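Local atomic coordinates of phytochrome Response Regulator RcpA (Tolypothrix sp. PCC 7601, PDB entry 1K68), a protein that probably relays signals from a cyanobacterial phytochrome as a CheY-like, homodimeric response regulator that is phosphorylated on an aspartate and binds magnesium. Residues Leu17-His29 and Leu118-Glu130. Sequence-based numbering, arbitrary orientation.
Sequences LIQEALANSTVPH and LSQLFQIVKGIEE
Glu129 reaches from helix 118-135 to the loop that follows helix 12-23, where its OE1 accepts a hydrogen bond from His29 NE2 at 2.6 Å. The bond is nearly straight (166°), lies in the imidazole plane and uses the anti lone pair of OE1. The same oxygen takes a second hydrogen bond, 2.9 Å long, from a water that also pairs with Thr26 OG1. With CG anti to the backbone N (chi1 -169°) and a bend at chi2, the carboxylate is brought up against the CB of Ser25. Replacing Glu129 by an alanine removes the carboxylate, which would probably leave His29 NE2 and the water without their shared acceptor and the loop less firmly tied to the helix. One turn earlier, the ammonium group of Lys126 points at Ala21 O and Asn24 O near the end of helix 12-23, but it is modelled too close to Asn24, so these bonds are doubtful. Ser25 OG stands 3.0 Å from Leu22 O and 2.8 Å from Val27 O, both within reach of its one proton.

Farther along the interface the axes of 17-23 and 118-130 come within 8.7 Å of each other and cross at -50°. Ala21 CB sits over one face of the Phe122 ring in a CH-pi contact (3.8 Å to the centroid) and also meets Val125 CG1, while Asn24 ND2 lies at the ring edge. Leu17 CD1 meets Leu118 CD2, while its CD2 packs against Leu121 CG and the CA of Phe122.

In this CheY-like (beta/alpha)5 receiver domain the first and last helices thus pack side by side on one face of the parallel sheet: Ile18 and Leu22 rest on strand 4-8, Ile128 on strand 110-113, and Pro81 of the second subunit covers Leu17, Leu118 and Phe122.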
ATOM      1  N   LEU A  17      -2.755  -1.449   2.917  1.00 32.54           N
ATOM      2  CA  LEU A  17      -2.862  -0.026   3.212  1.00 31.02           C
ATOM      3  C   LEU A  17      -2.801   0.262   4.714  1.00 31.50           C
ATOM      4  O   LEU A  17      -2.034   1.117   5.165  1.00 30.72           O
ATOM      5  CB  LEU A  17      -4.157   0.516   2.606  1.00 29.73           C
ATOM      6  CG  LEU A  17      -4.389   2.030   2.639  1.00 31.07           C
ATOM      7  CD1 LEU A  17      -5.384   2.404   1.558  1.00 31.16           C
ATOM      8  CD2 LEU A  17      -4.880   2.465   4.013  1.00 31.03           C
ATOM      9  N   ILE A  18      -3.608  -0.453   5.487  1.00 32.75           N
ATOM     10  CA  ILE A  18      -3.620  -0.276   6.932  1.00 31.21           C
ATOM     11  C   ILE A  18      -2.226  -0.504   7.512  1.00 32.00           C
ATOM     12  O   ILE A  18      -1.766   0.273   8.347  1.00 30.26           O
ATOM     13  CB  ILE A  18      -4.634  -1.241   7.593  1.00 31.48           C
ATOM     14  CG1 ILE A  18      -6.049  -0.878   7.139  1.00 31.66           C
ATOM     15  CG2 ILE A  18      -4.527  -1.158   9.109  1.00 30.64           C
ATOM     16  CD1 ILE A  18      -7.135  -1.810   7.654  1.00 34.91           C
ATOM     17  N   GLN A  19      -1.550  -1.564   7.070  1.00 32.07           N
ATOM     18  CA  GLN A  19      -0.200  -1.844   7.559  1.00 35.81           C
ATOM     19  C   GLN A  19       0.790  -0.751   7.154  1.00 36.00           C
ATOM     20  O   GLN A  19       1.726  -0.451   7.897  1.00 36.82           O
ATOM     21  CB  GLN A  19       0.296  -3.196   7.043  1.00 34.94           C
ATOM     22  CG  GLN A  19      -0.472  -4.373   7.613  1.00 39.43           C
ATOM     23  CD  GLN A  19       0.115  -5.708   7.207  1.00 42.00           C
ATOM     24  OE1 GLN A  19       0.538  -5.891   6.064  1.00 40.65           O
ATOM     25  NE2 GLN A  19       0.127  -6.655   8.135  1.00 44.07           N
ATOM     26  N   GLU A  20       0.578  -0.158   5.985  1.00 37.26           N
ATOM     27  CA  GLU A  20       1.451   0.908   5.495  1.00 40.87           C
ATOM     28  C   GLU A  20       1.265   2.186   6.299  1.00 40.95           C
ATOM     29  O   GLU A  20       2.233   2.874   6.633  1.00 41.76           O
ATOM     30  CB  GLU A  20       1.162   1.209   4.025  1.00 43.76           C
ATOM     31  CG  GLU A  20       1.513   0.079   3.091  1.00 49.42           C
ATOM     32  CD  GLU A  20       2.953  -0.332   3.237  1.00 53.25           C
ATOM     33  OE1 GLU A  20       3.823   0.558   3.130  1.00 56.14           O
ATOM     34  OE2 GLU A  20       3.214  -1.534   3.464  1.00 54.55           O
ATOM     35  N   ALA A  21       0.012   2.504   6.600  1.00 40.29           N
ATOM     36  CA  ALA A  21      -0.291   3.703   7.362  1.00 41.43           C
ATOM     37  C   ALA A  21       0.260   3.591   8.780  1.00 41.72           C
ATOM     38  O   ALA A  21       0.852   4.536   9.299  1.00 42.25           O
ATOM     39  CB  ALA A  21      -1.793   3.934   7.391  1.00 38.68           C
ATOM     40  N   LEU A  22       0.076   2.432   9.403  1.00 42.42           N
ATOM     41  CA  LEU A  22       0.561   2.224  10.760  1.00 44.58           C
ATOM     42  C   LEU A  22       2.083   2.178  10.813  1.00 47.11           C
ATOM     43  O   LEU A  22       2.684   2.465  11.851  1.00 48.10           O
ATOM     44  CB  LEU A  22      -0.007   0.923  11.336  1.00 42.79           C
ATOM     45  CG  LEU A  22      -1.519   0.850  11.555  1.00 42.49           C
ATOM     46  CD1 LEU A  22      -1.906  -0.557  11.973  1.00 39.86           C
ATOM     47  CD2 LEU A  22      -1.931   1.863  12.608  1.00 41.72           C
ATOM     48  N   ALA A  23       2.702   1.809   9.694  1.00 50.65           N
ATOM     49  CA  ALA A  23       4.156   1.719   9.614  1.00 53.21           C
ATOM     50  C   ALA A  23       4.791   3.104   9.607  1.00 56.21           C
ATOM     51  O   ALA A  23       5.950   3.261   9.991  1.00 57.30           O
ATOM     52  CB  ALA A  23       4.572   0.948   8.362  1.00 51.83           C
ATOM     53  N   ASN A  24       4.032   4.105   9.173  1.00 58.84           N
ATOM     54  CA  ASN A  24       4.545   5.469   9.124  1.00 61.32           C
ATOM     55  C   ASN A  24       4.233   6.243  10.393  1.00 61.96           C
ATOM     56  O   ASN A  24       4.046   7.458  10.363  1.00 61.10           O
ATOM     57  CB  ASN A  24       3.978   6.209   7.913  1.00 63.80           C
ATOM     58  CG  ASN A  24       4.507   5.664   6.603  1.00 66.10           C
ATOM     59  OD1 ASN A  24       5.719   5.571   6.401  1.00 67.20           O
ATOM     60  ND2 ASN A  24       3.600   5.302   5.703  1.00 68.25           N
ATOM     61  N   SER A  25       4.184   5.527  11.510  1.00 62.64           N
ATOM     62  CA  SER A  25       3.907   6.139  12.802  1.00 64.26           C
ATOM     63  C   SER A  25       5.176   6.785  13.351  1.00 64.70           C
ATOM     64  O   SER A  25       6.283   6.448  12.934  1.00 64.76           O
ATOM     65  CB  SER A  25       3.394   5.079  13.780  1.00 64.87           C
ATOM     66  OG  SER A  25       4.276   3.970  13.840  1.00 65.28           O
ATOM     67  N   THR A  26       5.010   7.718  14.284  1.00 65.60           N
ATOM     68  CA  THR A  26       6.148   8.407  14.886  1.00 65.82           C
ATOM     69  C   THR A  26       6.823   7.515  15.924  1.00 65.45           C
ATOM     70  O   THR A  26       7.904   7.827  16.419  1.00 66.33           O
ATOM     71  CB  THR A  26       5.712   9.716  15.570  1.00 66.40           C
ATOM     72  OG1 THR A  26       4.858   9.414  16.680  1.00 67.19           O
ATOM     73  CG2 THR A  26       4.960  10.605  14.586  1.00 66.14           C
ATOM     74  N   VAL A  27       6.171   6.404  16.247  1.00 64.52           N
ATOM     75  CA  VAL A  27       6.695   5.448  17.215  1.00 63.07           C
ATOM     76  C   VAL A  27       6.384   4.046  16.711  1.00 61.90           C
ATOM     77  O   VAL A  27       5.224   3.706  16.507  1.00 62.26           O
ATOM     78  CB  VAL A  27       6.034   5.621  18.594  1.00 62.98           C
ATOM     79  CG1 VAL A  27       6.623   4.622  19.578  1.00 63.06           C
ATOM     80  CG2 VAL A  27       6.229   7.041  19.090  1.00 62.79           C
ATOM     81  N   PRO A  28       7.417   3.213  16.501  1.00 60.55           N
ATOM     82  CA  PRO A  28       7.239   1.840  16.015  1.00 58.90           C
ATOM     83  C   PRO A  28       6.241   1.017  16.837  1.00 56.64           C
ATOM     84  O   PRO A  28       6.243   1.067  18.070  1.00 57.58           O
ATOM     85  CB  PRO A  28       8.654   1.269  16.083  1.00 59.53           C
ATOM     86  CG  PRO A  28       9.502   2.466  15.806  1.00 59.49           C
ATOM     87  CD  PRO A  28       8.848   3.526  16.663  1.00 60.37           C
ATOM     88  N   HIS A  29       5.389   0.266  16.143  1.00 53.18           N
ATOM     89  CA  HIS A  29       4.387  -0.578  16.790  1.00 49.74           C
ATOM     90  C   HIS A  29       4.478  -1.970  16.199  1.00 48.80           C
ATOM     91  O   HIS A  29       5.123  -2.177  15.175  1.00 49.97           O
ATOM     92  CB  HIS A  29       2.971  -0.055  16.528  1.00 48.30           C
ATOM     93  CG  HIS A  29       2.776   1.383  16.876  1.00 45.22           C
ATOM     94  ND1 HIS A  29       3.011   1.887  18.138  1.00 45.56           N
ATOM     95  CD2 HIS A  29       2.343   2.430  16.133  1.00 44.13           C
ATOM     96  CE1 HIS A  29       2.734   3.175  18.158  1.00 44.12           C
ATOM     97  NE2 HIS A  29       2.324   3.532  16.949  1.00 44.81           N
ATOM     98  N   LEU A 118      -8.753   5.969  -1.273  1.00 36.96           N
ATOM     99  CA  LEU A 118      -7.603   5.360  -0.615  1.00 37.06           C
ATOM    100  C   LEU A 118      -6.786   6.331   0.230  1.00 35.56           C
ATOM    101  O   LEU A 118      -6.460   6.027   1.377  1.00 33.50           O
ATOM    102  CB  LEU A 118      -6.694   4.695  -1.654  1.00 38.86           C
ATOM    103  CG  LEU A 118      -7.268   3.498  -2.422  1.00 39.23           C
ATOM    104  CD1 LEU A 118      -6.330   3.105  -3.538  1.00 41.04           C
ATOM    105  CD2 LEU A 118      -7.472   2.325  -1.479  1.00 40.28           C
ATOM    106  N   SER A 119      -6.457   7.497  -0.322  1.00 35.41           N
ATOM    107  CA  SER A 119      -5.662   8.465   0.425  1.00 37.55           C
ATOM    108  C   SER A 119      -6.402   8.935   1.676  1.00 36.90           C
ATOM    109  O   SER A 119      -5.788   9.159   2.724  1.00 36.59           O
ATOM    110  CB  SER A 119      -5.285   9.658  -0.466  1.00 39.55           C
ATOM    111  OG  SER A 119      -4.364   9.262  -1.473  1.00 40.21           O
ATOM    112  N   GLN A 120      -7.719   9.075   1.570  1.00 37.30           N
ATOM    113  CA  GLN A 120      -8.523   9.489   2.717  1.00 38.26           C
ATOM    114  C   GLN A 120      -8.456   8.400   3.783  1.00 34.74           C
ATOM    115  O   GLN A 120      -8.229   8.677   4.958  1.00 32.83           O
ATOM    116  CB  GLN A 120      -9.980   9.714   2.306  1.00 39.45           C
ATOM    117  CG  GLN A 120     -10.295  11.136   1.858  1.00 45.82           C
ATOM    118  CD  GLN A 120     -11.736  11.293   1.400  1.00 47.94           C
ATOM    119  OE1 GLN A 120     -12.663  10.776   2.032  1.00 51.95           O
ATOM    120  NE2 GLN A 120     -11.932  12.012   0.303  1.00 49.81           N
ATOM    121  N   LEU A 121      -8.645   7.157   3.357  1.00 34.72           N
ATOM    122  CA  LEU A 121      -8.597   6.027   4.279  1.00 33.72           C
ATOM    123  C   LEU A 121      -7.220   5.978   4.931  1.00 34.31           C
ATOM    124  O   LEU A 121      -7.098   5.734   6.131  1.00 34.31           O
ATOM    125  CB  LEU A 121      -8.870   4.727   3.527  1.00 33.52           C
ATOM    126  CG  LEU A 121      -8.735   3.418   4.305  1.00 33.68           C
ATOM    127  CD1 LEU A 121      -9.690   3.391   5.493  1.00 32.11           C
ATOM    128  CD2 LEU A 121      -9.028   2.272   3.367  1.00 32.46           C
ATOM    129  N   PHE A 122      -6.182   6.215   4.136  1.00 34.30           N
ATOM    130  CA  PHE A 122      -4.827   6.207   4.665  1.00 34.00           C
ATOM    131  C   PHE A 122      -4.736   7.236   5.791  1.00 33.04           C
ATOM    132  O   PHE A 122      -4.175   6.966   6.846  1.00 30.92           O
ATOM    133  CB  PHE A 122      -3.823   6.552   3.566  1.00 34.71           C
ATOM    134  CG  PHE A 122      -2.386   6.311   3.953  1.00 35.68           C
ATOM    135  CD1 PHE A 122      -1.802   5.062   3.761  1.00 37.58           C
ATOM    136  CD2 PHE A 122      -1.620   7.330   4.505  1.00 36.07           C
ATOM    137  CE1 PHE A 122      -0.471   4.833   4.107  1.00 38.84           C
ATOM    138  CE2 PHE A 122      -0.290   7.117   4.860  1.00 37.45           C
ATOM    139  CZ  PHE A 122       0.286   5.863   4.661  1.00 38.19           C
ATOM    140  N   GLN A 123      -5.310   8.416   5.572  1.00 34.63           N
ATOM    141  CA  GLN A 123      -5.265   9.462   6.586  1.00 35.80           C
ATOM    142  C   GLN A 123      -6.133   9.117   7.793  1.00 34.75           C
ATOM    143  O   GLN A 123      -5.857   9.546   8.904  1.00 35.18           O
ATOM    144  CB  GLN A 123      -5.682  10.803   5.985  1.00 38.93           C
ATOM    145  CG  GLN A 123      -4.660  11.360   4.992  1.00 44.39           C
ATOM    146  CD  GLN A 123      -3.265  11.474   5.599  1.00 47.60           C
ATOM    147  OE1 GLN A 123      -3.087  12.062   6.668  1.00 48.06           O
ATOM    148  NE2 GLN A 123      -2.269  10.912   4.917  1.00 46.81           N
ATOM    149  N   ILE A 124      -7.178   8.333   7.576  1.00 32.62           N
ATOM    150  CA  ILE A 124      -8.032   7.922   8.676  1.00 31.68           C
ATOM    151  C   ILE A 124      -7.249   6.971   9.576  1.00 31.71           C
ATOM    152  O   ILE A 124      -7.284   7.089  10.801  1.00 32.22           O
ATOM    153  CB  ILE A 124      -9.305   7.221   8.153  1.00 32.96           C
ATOM    154  CG1 ILE A 124     -10.344   8.272   7.760  1.00 32.59           C
ATOM    155  CG2 ILE A 124      -9.856   6.269   9.194  1.00 33.52           C
ATOM    156  CD1 ILE A 124     -11.629   7.695   7.243  1.00 32.93           C
ATOM    157  N   VAL A 125      -6.535   6.025   8.977  1.00 30.61           N
ATOM    158  CA  VAL A 125      -5.767   5.089   9.785  1.00 29.76           C
ATOM    159  C   VAL A 125      -4.726   5.857  10.584  1.00 30.76           C
ATOM    160  O   VAL A 125      -4.453   5.526  11.738  1.00 30.14           O
ATOM    161  CB  VAL A 125      -5.076   4.024   8.917  1.00 28.82           C
ATOM    162  CG1 VAL A 125      -4.209   3.113   9.790  1.00 28.10           C
ATOM    163  CG2 VAL A 125      -6.130   3.204   8.180  1.00 26.73           C
ATOM    164  N   LYS A 126      -4.153   6.893   9.974  1.00 31.70           N
ATOM    165  CA  LYS A 126      -3.158   7.712  10.654  1.00 33.87           C
ATOM    166  C   LYS A 126      -3.813   8.397  11.846  1.00 32.26           C
ATOM    167  O   LYS A 126      -3.196   8.562  12.890  1.00 32.45           O
ATOM    168  CB  LYS A 126      -2.572   8.774   9.712  1.00 35.09           C
ATOM    169  CG  LYS A 126      -1.792   8.209   8.535  1.00 39.71           C
ATOM    170  CD  LYS A 126      -0.614   7.357   8.990  1.00 42.73           C
ATOM    171  CE  LYS A 126       0.467   8.185   9.683  1.00 46.40           C
ATOM    172  NZ  LYS A 126       1.606   7.334  10.133  1.00 45.74           N
ATOM    173  N   GLY A 127      -5.066   8.804  11.681  1.00 31.41           N
ATOM    174  CA  GLY A 127      -5.762   9.451  12.776  1.00 31.21           C
ATOM    175  C   GLY A 127      -6.012   8.458  13.896  1.00 29.69           C
ATOM    176  O   GLY A 127      -5.919   8.793  15.076  1.00 29.92           O
ATOM    177  N   ILE A 128      -6.332   7.226  13.524  1.00 28.14           N
ATOM    178  CA  ILE A 128      -6.575   6.187  14.511  1.00 28.97           C
ATOM    179  C   ILE A 128      -5.308   5.966  15.332  1.00 28.60           C
ATOM    180  O   ILE A 128      -5.345   5.957  16.561  1.00 28.11           O
ATOM    181  CB  ILE A 128      -6.986   4.873  13.827  1.00 27.31           C
ATOM    182  CG1 ILE A 128      -8.375   5.031  13.206  1.00 27.65           C
ATOM    183  CG2 ILE A 128      -6.985   3.718  14.833  1.00 27.20           C
ATOM    184  CD1 ILE A 128      -8.793   3.859  12.363  1.00 28.64           C
ATOM    185  N   GLU A 129      -4.184   5.812  14.646  1.00 30.23           N
ATOM    186  CA  GLU A 129      -2.909   5.581  15.310  1.00 33.28           C
ATOM    187  C   GLU A 129      -2.544   6.740  16.245  1.00 34.26           C
ATOM    188  O   GLU A 129      -2.272   6.531  17.430  1.00 36.00           O
ATOM    189  CB  GLU A 129      -1.817   5.362  14.254  1.00 33.41           C
ATOM    190  CG  GLU A 129      -0.503   4.865  14.805  1.00 38.52           C
ATOM    191  CD  GLU A 129       0.422   5.989  15.229  1.00 40.81           C
ATOM    192  OE1 GLU A 129       1.342   5.719  16.031  1.00 44.22           O
ATOM    193  OE2 GLU A 129       0.240   7.133  14.750  1.00 40.39           O
ATOM    194  N   GLU A 130      -2.572   7.958  15.716  1.00 35.32           N
ATOM    195  CA  GLU A 130      -2.241   9.150  16.492  1.00 34.90           C
ATOM    196  C   GLU A 130      -3.091   9.320  17.748  1.00 35.21           C
ATOM    197  O   GLU A 130      -2.568   9.652  18.812  1.00 37.02           O
ATOM    198  CB  GLU A 130      -2.363  10.394  15.616  1.00 34.63           C
TER
HETATM  199  O   HOH W   1       3.677   6.974  17.127  1.00 52.46           O